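Local coordinates for A1 protein (Enterobacteria phage Qbeta, PDB 3RLK) that probably serves as a minor structural protein of the virus particle, made by read-through of the coat protein gene and thought to be needed for infection, at residues 97-102 / 181-186; 74-79 / 153-158; 131-136 / 145-150. All coordinates share one frame; numbering follows the deposited sequence.

Overall arrangement
The three contacts lie close together in the beta-rich read-through domain. Contacts 1 and 2 have centres about 7 Å apart and share one antiparallel sheet, in the order 96-98, 154-159 and 183-188. Contact 1 spans the two outer strands of this sheet; contact 2 sets loop 74-79 on the central strand. Contact 3 joins strand 129-135 of a mixed sheet to helix 144-147, with its centre about 10 Å from contact 1 and 13 Å from contact 2. Ile183 meets Ile133 between the sheets, and Ile156 meets Ile147 of the helix. Along the chain the segments of contacts 1 and 2 alternate, while both segments of contact 3 fall between. Distant parts of the chain are thus tied together.

Contact 1 (97-102 / 181-186); sequences IDLDAT and CPIQAV
The backbone O of Cys181 is hydrogen-bonded to Tyr115 OH, and the side chain of Cys181 meets Ile97 and Leu99. The contact spans a three-stranded antiparallel sheet with strands 96-98 and 183-188 outside and 154-159 between them. Side chains of 97-99 reach over the middle strand to Ile183 and to Cys181, just before strand 183-188. Ile97 pairs by backbone bonds with Gly158, and Leu99 with Ile156. Gln184 and Ala185 both face Val157, a classic beta bulge.

Cys181 places SG opposite its own backbone N (chi1 -167°), and this brings the sulfur towards Ile97 and Leu99. Ile97 CG2 and Leu99 CD2 both approach SG from one side, each at 4.0 Å. After Leu99 the chain turns into a short helix. Asp100 is its N-cap: OD1 accepts a weak bond from Thr102 N at 3.1 Å, with an N-H...O angle of 120°. OD1 also bonds to Tyr103 N. In Asp98, OD1 takes Arg77 N and OD2 takes Asp78 N, both from the loop of contact 2.

The branches of Leu99 split: CD2 goes to the sulfur, and CD1 lies 3.8 Å from Ile183 CG1, where the side chains cross at a slant.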
loop_
_atom_site.group_PDB
_atom_site.type_symbol
_atom_site.label_atom_id
_atom_site.label_comp_id
_atom_site.label_asym_id
_atom_site.label_seq_id
_atom_site.Cartn_x
_atom_site.Cartn_y
_atom_site.Cartn_z
ATOM N N ILE A 97 -9.206 -1.267 -4.941
ATOM C CA ILE A 97 -9.624 -0.463 -3.798
ATOM C C ILE A 97 -8.369 0.220 -3.207
ATOM O O ILE A 97 -7.285 -0.310 -3.292
ATOM C CB ILE A 97 -10.400 -1.290 -2.727
ATOM C CG1 ILE A 97 -11.298 -0.354 -1.869
ATOM C CG2 ILE A 97 -9.491 -2.108 -1.845
ATOM C CD1 ILE A 97 -12.301 0.608 -2.718
ATOM N N ASP A 98 -8.541 1.375 -2.586
ATOM C CA ASP A 98 -7.418 2.035 -1.875
ATOM C C ASP A 98 -7.244 1.473 -0.446
ATOM O O ASP A 98 -8.233 1.136 0.196
ATOM C CB ASP A 98 -7.606 3.572 -1.775
ATOM C CG ASP A 98 -8.963 3.972 -1.195
ATOM O OD1 ASP A 98 -9.997 3.364 -1.562
ATOM O OD2 ASP A 98 -9.028 4.959 -0.427
ATOM N N LEU A 99 -6.002 1.438 0.043
ATOM C CA LEU A 99 -5.718 1.078 1.426
ATOM C C LEU A 99 -5.541 2.341 2.290
ATOM O O LEU A 99 -5.414 3.450 1.761
ATOM C CB LEU A 99 -4.427 0.239 1.466
ATOM C CG LEU A 99 -4.279 -0.920 0.464
ATOM C CD1 LEU A 99 -3.094 -1.687 0.982
ATOM C CD2 LEU A 99 -5.491 -1.870 0.422
ATOM N N ASP A 100 -5.541 2.150 3.616
ATOM C CA ASP A 100 -5.446 3.250 4.554
ATOM C C ASP A 100 -3.978 3.548 4.836
ATOM O O ASP A 100 -3.361 2.977 5.716
ATOM C CB ASP A 100 -6.245 2.955 5.793
ATOM C CG ASP A 100 -6.302 4.141 6.774
ATOM O OD1 ASP A 100 -5.469 5.096 6.689
ATOM O OD2 ASP A 100 -7.154 4.049 7.679
ATOM N N ALA A 101 -3.394 4.480 4.065
ATOM C CA ALA A 101 -1.929 4.805 4.283
ATOM C C ALA A 101 -1.609 5.355 5.706
ATOM O O ALA A 101 -0.466 5.149 6.203
ATOM C CB ALA A 101 -1.446 5.839 3.187
ATOM N N THR A 102 -2.579 6.004 6.334
ATOM C CA THR A 102 -2.463 6.562 7.720
ATOM C C THR A 102 -2.426 5.416 8.724
ATOM O O THR A 102 -1.446 5.266 9.461
ATOM C CB THR A 102 -3.566 7.608 8.041
ATOM O OG1 THR A 102 -3.364 8.792 7.235
ATOM C CG2 THR A 102 -3.578 7.941 9.531
ATOM N N CYS A 181 -5.731 -8.969 0.151
ATOM C CA CYS A 181 -5.738 -7.743 -0.670
ATOM C C CYS A 181 -4.328 -7.225 -1.004
ATOM O O CYS A 181 -3.904 -6.175 -0.480
ATOM C CB CYS A 181 -6.597 -6.658 -0.018
ATOM S SG CYS A 181 -7.048 -5.214 -1.001
ATOM N N PRO A 182 -3.636 -7.909 -1.944
ATOM C CA PRO A 182 -2.258 -7.500 -2.184
ATOM C C PRO A 182 -2.177 -6.138 -2.879
ATOM O O PRO A 182 -3.090 -5.750 -3.646
ATOM C CB PRO A 182 -1.701 -8.621 -3.070
ATOM C CG PRO A 182 -2.948 -9.260 -3.716
ATOM C CD PRO A 182 -3.925 -9.219 -2.562
ATOM N N ILE A 183 -1.104 -5.406 -2.548
ATOM C CA ILE A 183 -0.895 -4.091 -3.194
ATOM C C ILE A 183 -0.537 -4.313 -4.635
ATOM O O ILE A 183 0.328 -5.157 -4.946
ATOM C CB ILE A 183 0.218 -3.272 -2.436
ATOM C CG1 ILE A 183 -0.206 -3.122 -0.957
ATOM C CG2 ILE A 183 0.621 -1.948 -3.239
ATOM C CD1 ILE A 183 0.899 -2.676 0.028
ATOM N N GLN A 184 -1.136 -3.526 -5.513
ATOM C CA GLN A 184 -0.888 -3.628 -6.975
ATOM C C GLN A 184 -0.050 -2.467 -7.416
ATOM O O GLN A 184 0.722 -2.589 -8.379
ATOM C CB GLN A 184 -2.207 -3.523 -7.713
ATOM C CG GLN A 184 -3.333 -4.504 -7.278
ATOM C CD GLN A 184 -2.894 -5.932 -7.488
ATOM O OE1 GLN A 184 -2.666 -6.666 -6.521
ATOM N NE2 GLN A 184 -2.607 -6.276 -8.729
ATOM N N ALA A 185 -0.253 -1.300 -6.797
ATOM C CA ALA A 185 0.504 -0.096 -7.195
ATOM C C ALA A 185 0.327 1.045 -6.202
ATOM O O ALA A 185 -0.596 1.026 -5.373
ATOM C CB ALA A 185 0.121 0.368 -8.609
ATOM N N VAL A 186 1.234 2.034 -6.263
ATOM C CA VAL A 186 1.072 3.273 -5.483
ATOM C C VAL A 186 0.978 4.317 -6.572
ATOM O O VAL A 186 1.842 4.369 -7.528
ATOM C CB VAL A 186 2.321 3.614 -4.548
ATOM C CG1 VAL A 186 2.185 5.065 -3.999
ATOM C CG2 VAL A 186 2.431 2.667 -3.370
#

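Contact 2 (74-79 / 153-158); sequences TKWRDW and DGVIVG
Trp76 reaches from loop 74-79 to the side chains of Val155 and Val157. These two valines lie on the central strand, 154-159, of a three-stranded antiparallel sheet, and the loop packs against that sheet. From CB the indole leaves opposite the carbonyl carbon of Trp76 (chi1 -64°), which carries its six-membered ring towards the strand. CE3 comes first, 4.1 Å from Val155 CG1. CZ3 is closer to the same methyl, at 3.8 Å, and also 4.2 Å from Val157 CG2. CH2, at the far end, is 4.2 Å from Val157 CG2. The ring therefore bridges two residues of the strand, and both methyls approach it obliquely. The long axes of Trp76 and Val157 are nearly perpendicular. On the other side of the indole, NE1 bonds to the backbone O of Arg89. This bond anchors the polar end while CZ3 and CH2 touch the valine methyls. Ile156, between the valines, points away from the loop and packs on Ile147 and Ile183.

Further along the loop, Trp79 NE1 bonds to Asp98 O of the neighbouring strand. Arg77 forms a cation-pi contact with Phe171. Its CB rests over one face of the Trp79 ring, 3.3 Å above the plane and offset towards the rim.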
loop_
_atom_site.group_PDB
_atom_site.type_symbol
_atom_site.label_atom_id
_atom_site.label_comp_id
_atom_site.label_asym_id
_atom_site.label_seq_id
_atom_site.Cartn_x
_atom_site.Cartn_y
_atom_site.Cartn_z
ATOM N N THR A 74 -15.965 4.650 -9.754
ATOM C CA THR A 74 -16.468 4.262 -8.449
ATOM C C THR A 74 -15.773 5.054 -7.301
ATOM O O THR A 74 -14.737 5.713 -7.524
ATOM C CB THR A 74 -16.350 2.751 -8.270
ATOM O OG1 THR A 74 -14.972 2.403 -8.093
ATOM C CG2 THR A 74 -16.937 1.988 -9.477
ATOM N N LYS A 75 -16.337 5.014 -6.095
ATOM C CA LYS A 75 -15.762 5.834 -5.046
ATOM C C LYS A 75 -14.523 5.192 -4.361
ATOM O O LYS A 75 -14.529 4.017 -4.086
ATOM C CB LYS A 75 -16.834 6.334 -4.082
ATOM C CG LYS A 75 -17.454 5.407 -3.149
ATOM C CD LYS A 75 -18.399 6.317 -2.303
ATOM C CE LYS A 75 -19.155 5.624 -1.144
ATOM N NZ LYS A 75 -20.417 6.387 -0.862
ATOM N N TRP A 76 -13.487 5.986 -4.076
ATOM C CA TRP A 76 -12.411 5.505 -3.223
ATOM C C TRP A 76 -12.959 5.403 -1.797
ATOM O O TRP A 76 -13.857 6.206 -1.427
ATOM C CB TRP A 76 -11.273 6.547 -3.191
ATOM C CG TRP A 76 -10.677 6.726 -4.502
ATOM C CD1 TRP A 76 -10.860 7.812 -5.372
ATOM C CD2 TRP A 76 -9.748 5.862 -5.118
ATOM N NE1 TRP A 76 -10.123 7.612 -6.504
ATOM C CE2 TRP A 76 -9.436 6.422 -6.396
ATOM C CE3 TRP A 76 -9.167 4.642 -4.747
ATOM C CZ2 TRP A 76 -8.525 5.826 -7.268
ATOM C CZ3 TRP A 76 -8.266 4.023 -5.630
ATOM C CH2 TRP A 76 -7.960 4.612 -6.882
ATOM N N ARG A 77 -12.415 4.465 -0.993
ATOM C CA ARG A 77 -12.727 4.379 0.442
ATOM C C ARG A 77 -12.326 5.690 1.146
ATOM O O ARG A 77 -13.037 6.127 2.014
ATOM C CB ARG A 77 -12.028 3.158 1.115
ATOM C CG ARG A 77 -12.703 1.831 0.888
ATOM C CD ARG A 77 -13.937 1.672 1.758
ATOM N NE ARG A 77 -14.385 0.288 1.664
ATOM C CZ ARG A 77 -15.228 -0.139 0.732
ATOM N NH1 ARG A 77 -15.694 0.743 -0.156
ATOM N NH2 ARG A 77 -15.613 -1.421 0.674
ATOM N N ASP A 78 -11.157 6.259 0.787
ATOM C CA ASP A 78 -10.659 7.534 1.341
ATOM C C ASP A 78 -10.676 7.445 2.868
ATOM O O ASP A 78 -11.200 8.295 3.530
ATOM C CB ASP A 78 -11.489 8.735 0.760
ATOM C CG ASP A 78 -10.853 10.106 1.102
ATOM O OD1 ASP A 78 -9.622 10.190 1.407
ATOM O OD2 ASP A 78 -11.577 11.096 1.119
ATOM N N TRP A 79 -10.064 6.369 3.395
ATOM C CA TRP A 79 -10.122 5.998 4.806
ATOM C C TRP A 79 -9.713 7.145 5.730
ATOM O O TRP A 79 -10.374 7.389 6.769
ATOM C CB TRP A 79 -9.152 4.818 5.005
ATOM C CG TRP A 79 -9.393 3.546 4.181
ATOM C CD1 TRP A 79 -8.799 3.176 2.973
ATOM C CD2 TRP A 79 -10.320 2.512 4.495
ATOM N NE1 TRP A 79 -9.255 1.941 2.576
ATOM C CE2 TRP A 79 -10.200 1.509 3.483
ATOM C CE3 TRP A 79 -11.235 2.305 5.569
ATOM C CZ2 TRP A 79 -10.980 0.306 3.493
ATOM C CZ3 TRP A 79 -12.002 1.112 5.596
ATOM C CH2 TRP A 79 -11.840 0.104 4.565
ATOM N N ASP A 153 -1.434 13.644 -2.694
ATOM C CA ASP A 153 -2.565 12.904 -3.264
ATOM C C ASP A 153 -2.188 11.432 -3.617
ATOM O O ASP A 153 -2.611 10.867 -4.663
ATOM C CB ASP A 153 -3.056 13.575 -4.532
ATOM C CG ASP A 153 -3.607 14.957 -4.280
ATOM O OD1 ASP A 153 -3.948 15.257 -3.111
ATOM O OD2 ASP A 153 -3.674 15.673 -5.299
ATOM N N GLY A 154 -1.376 10.838 -2.753
ATOM C CA GLY A 154 -0.897 9.459 -2.959
ATOM C C GLY A 154 -1.946 8.462 -2.547
ATOM O O GLY A 154 -2.622 8.647 -1.517
ATOM N N VAL A 155 -2.105 7.399 -3.349
ATOM C CA VAL A 155 -2.980 6.290 -3.011
ATOM C C VAL A 155 -2.249 4.936 -3.202
ATOM O O VAL A 155 -1.545 4.691 -4.218
ATOM C CB VAL A 155 -4.214 6.353 -3.959
ATOM C CG1 VAL A 155 -5.230 5.265 -3.675
ATOM C CG2 VAL A 155 -4.857 7.691 -3.841
ATOM N N ILE A 156 -2.427 4.082 -2.194
ATOM C CA ILE A 156 -1.962 2.711 -2.298
ATOM C C ILE A 156 -3.209 1.933 -2.764
ATOM O O ILE A 156 -4.253 1.878 -2.033
ATOM C CB ILE A 156 -1.488 2.160 -0.932
ATOM C CG1 ILE A 156 -0.389 3.061 -0.310
ATOM C CG2 ILE A 156 -0.946 0.708 -1.097
ATOM C CD1 ILE A 156 -0.228 2.933 1.185
ATOM N N VAL A 157 -3.032 1.275 -3.905
ATOM C CA VAL A 157 -4.120 0.529 -4.547
ATOM C C VAL A 157 -3.885 -0.959 -4.383
ATOM O O VAL A 157 -2.912 -1.511 -4.857
ATOM C CB VAL A 157 -4.283 0.866 -6.073
ATOM C CG1 VAL A 157 -5.542 0.158 -6.611
ATOM C CG2 VAL A 157 -4.468 2.383 -6.299
ATOM N N GLY A 158 -4.818 -1.613 -3.720
ATOM C CA GLY A 158 -4.803 -3.070 -3.680
ATOM C C GLY A 158 -5.931 -3.713 -4.493
ATOM O O GLY A 158 -6.666 -3.030 -5.196
#

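Contact 3 (131-136 / 145-150); sequences RFIYLK and SDIAAY
Ile133 and Ile147 meet through methyl groups, with Ile133 CG2 4.1 Å from Ile147 CD1. The two side chains stand at about a right angle and meet through this one pair of methyls. Ile133 keeps CG1 opposite its backbone N (chi1 -170°). This turns the longer branch away and leaves CG2 to meet the helix residue.

At the open end of the contact a single water joins the segments. It accepts from Arg131 N at 2.8 Å and lies 3.0 Å from Ser145 OG. Ser145 is exposed there, while both isoleucines are buried.

The next shell probably sets their positions. Strand 129-135 forms an antiparallel hairpin with strand 140-143, and the short helix 144-147 follows directly. Backbone bonds link Ile133 with Cys142 and Arg131 with Leu144, and they carry the pairing up to the start of the helix. Ile183 also packs on Ile133, and Val186 on Ile147, so strand 183-188 of the second sheet covers the pair. Arg131 sends its guanidinium away from Ser145. NE forms a salt bridge with Glu119, NH2 another with Asp107, and NH1 bonds to Ala105 O.

The contact thus has two kinds of chemistry. Its buried part is apolar and without directional bonds, and its position probably depends on the hairpin and the surrounding core. Its polar link runs through water at the surface.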
loop_
_atom_site.group_PDB
_atom_site.type_symbol
_atom_site.label_atom_id
_atom_site.label_comp_id
_atom_site.label_asym_id
_atom_site.label_seq_id
_atom_site.Cartn_x
_atom_site.Cartn_y
_atom_site.Cartn_z
ATOM N N ARG A 131 7.968 5.079 8.369
ATOM C CA ARG A 131 7.501 3.708 8.084
ATOM C C ARG A 131 7.283 3.499 6.595
ATOM O O ARG A 131 6.695 4.414 5.892
ATOM C CB ARG A 131 6.263 3.355 8.929
ATOM C CG ARG A 131 6.744 2.947 10.325
ATOM C CD ARG A 131 5.998 3.532 11.361
ATOM N NE ARG A 131 6.643 3.388 12.704
ATOM C CZ ARG A 131 5.955 3.249 13.821
ATOM N NH1 ARG A 131 4.625 3.175 13.754
ATOM N NH2 ARG A 131 6.590 3.176 14.999
ATOM N N PHE A 132 7.769 2.341 6.094
ATOM C CA PHE A 132 7.891 2.091 4.665
ATOM C C PHE A 132 7.068 0.849 4.301
ATOM O O PHE A 132 7.273 -0.266 4.864
ATOM C CB PHE A 132 9.342 1.821 4.265
ATOM C CG PHE A 132 10.224 2.995 4.373
ATOM C CD1 PHE A 132 10.614 3.679 3.244
ATOM C CD2 PHE A 132 10.648 3.421 5.608
ATOM C CE1 PHE A 132 11.518 4.805 3.362
ATOM C CE2 PHE A 132 11.504 4.496 5.765
ATOM C CZ PHE A 132 11.919 5.213 4.656
ATOM N N ILE A 133 6.117 1.021 3.382
ATOM C CA ILE A 133 5.329 -0.147 2.948
ATOM C C ILE A 133 6.138 -0.938 1.932
ATOM O O ILE A 133 6.830 -0.335 1.067
ATOM C CB ILE A 133 3.948 0.366 2.372
ATOM C CG1 ILE A 133 3.001 -0.812 2.153
ATOM C CG2 ILE A 133 4.149 1.330 1.168
ATOM C CD1 ILE A 133 2.573 -1.487 3.481
ATOM N N TYR A 134 6.118 -2.265 2.044
ATOM C CA TYR A 134 6.824 -3.058 1.030
ATOM C C TYR A 134 5.940 -3.205 -0.208
ATOM O O TYR A 134 4.715 -3.479 -0.058
ATOM C CB TYR A 134 7.202 -4.456 1.603
ATOM C CG TYR A 134 7.838 -5.371 0.568
ATOM C CD1 TYR A 134 9.126 -5.088 0.028
ATOM C CD2 TYR A 134 7.181 -6.515 0.156
ATOM C CE1 TYR A 134 9.695 -5.940 -0.925
ATOM C CE2 TYR A 134 7.765 -7.396 -0.778
ATOM C CZ TYR A 134 9.029 -7.098 -1.309
ATOM O OH TYR A 134 9.611 -7.942 -2.240
ATOM N N LEU A 135 6.529 -2.982 -1.397
ATOM C CA LEU A 135 5.840 -3.160 -2.677
ATOM C C LEU A 135 6.458 -4.327 -3.419
ATOM O O LEU A 135 7.476 -4.199 -4.095
ATOM C CB LEU A 135 5.898 -1.878 -3.533
ATOM C CG LEU A 135 5.603 -0.528 -2.856
ATOM C CD1 LEU A 135 5.898 0.726 -3.737
ATOM C CD2 LEU A 135 4.129 -0.481 -2.511
ATOM N N LYS A 136 5.790 -5.463 -3.331
ATOM C CA LYS A 136 6.283 -6.722 -3.938
ATOM C C LYS A 136 6.427 -6.640 -5.419
ATOM O O LYS A 136 7.417 -7.145 -5.954
ATOM C CB LYS A 136 5.286 -7.824 -3.572
ATOM C CG LYS A 136 5.555 -9.217 -4.204
ATOM C CD LYS A 136 6.990 -9.724 -3.921
ATOM C CE LYS A 136 7.095 -11.256 -4.202
ATOM N NZ LYS A 136 8.508 -11.773 -3.936
ATOM N N SER A 145 5.039 8.298 4.826
ATOM C CA SER A 145 5.151 9.728 5.069
ATOM C C SER A 145 5.069 10.466 3.757
ATOM O O SER A 145 4.301 11.414 3.667
ATOM C CB SER A 145 6.440 10.131 5.815
ATOM O OG SER A 145 6.357 9.695 7.187
ATOM N N ASP A 146 5.771 9.983 2.733
ATOM C CA ASP A 146 5.764 10.592 1.424
ATOM C C ASP A 146 4.379 10.448 0.731
ATOM O O ASP A 146 3.822 11.421 0.251
ATOM C CB ASP A 146 6.830 9.965 0.494
ATOM C CG ASP A 146 8.270 10.241 0.903
ATOM O OD1 ASP A 146 8.487 10.928 1.926
ATOM O OD2 ASP A 146 9.211 9.785 0.169
ATOM N N ILE A 147 3.839 9.222 0.697
ATOM C CA ILE A 147 2.534 8.942 0.041
ATOM C C ILE A 147 1.409 9.855 0.623
ATOM O O ILE A 147 0.559 10.340 -0.110
ATOM C CB ILE A 147 2.173 7.424 0.228
ATOM C CG1 ILE A 147 3.256 6.583 -0.485
ATOM C CG2 ILE A 147 0.699 7.140 -0.202
ATOM C CD1 ILE A 147 3.176 5.067 -0.162
ATOM N N ALA A 148 1.357 10.008 1.934
ATOM C CA ALA A 148 0.305 10.713 2.607
ATOM C C ALA A 148 0.582 12.204 2.956
ATOM O O ALA A 148 -0.169 12.818 3.726
ATOM C CB ALA A 148 -0.155 9.907 3.874
ATOM N N ALA A 149 1.624 12.783 2.383
ATOM C CA ALA A 149 2.013 14.190 2.667
ATOM C C ALA A 149 0.978 15.156 2.133
ATOM O O ALA A 149 0.248 14.887 1.208
ATOM C CB ALA A 149 3.352 14.532 2.043
ATOM N N TYR A 150 0.939 16.309 2.757
ATOM C CA TYR A 150 0.025 17.369 2.357
ATOM C C TYR A 150 0.155 17.583 0.859
ATOM O O TYR A 150 1.263 17.764 0.339
ATOM C CB TYR A 150 0.364 18.622 3.145
ATOM C CG TYR A 150 -0.570 19.776 2.936
ATOM C CD1 TYR A 150 -1.890 19.727 3.394
ATOM C CD2 TYR A 150 -0.113 20.956 2.314
ATOM C CE1 TYR A 150 -2.741 20.821 3.215
ATOM C CE2 TYR A 150 -0.929 22.020 2.137
ATOM C CZ TYR A 150 -2.241 21.975 2.588
ATOM O OH TYR A 150 -3.004 23.113 2.391
HETATM O O HOH W 1 5.950 6.990 8.304
#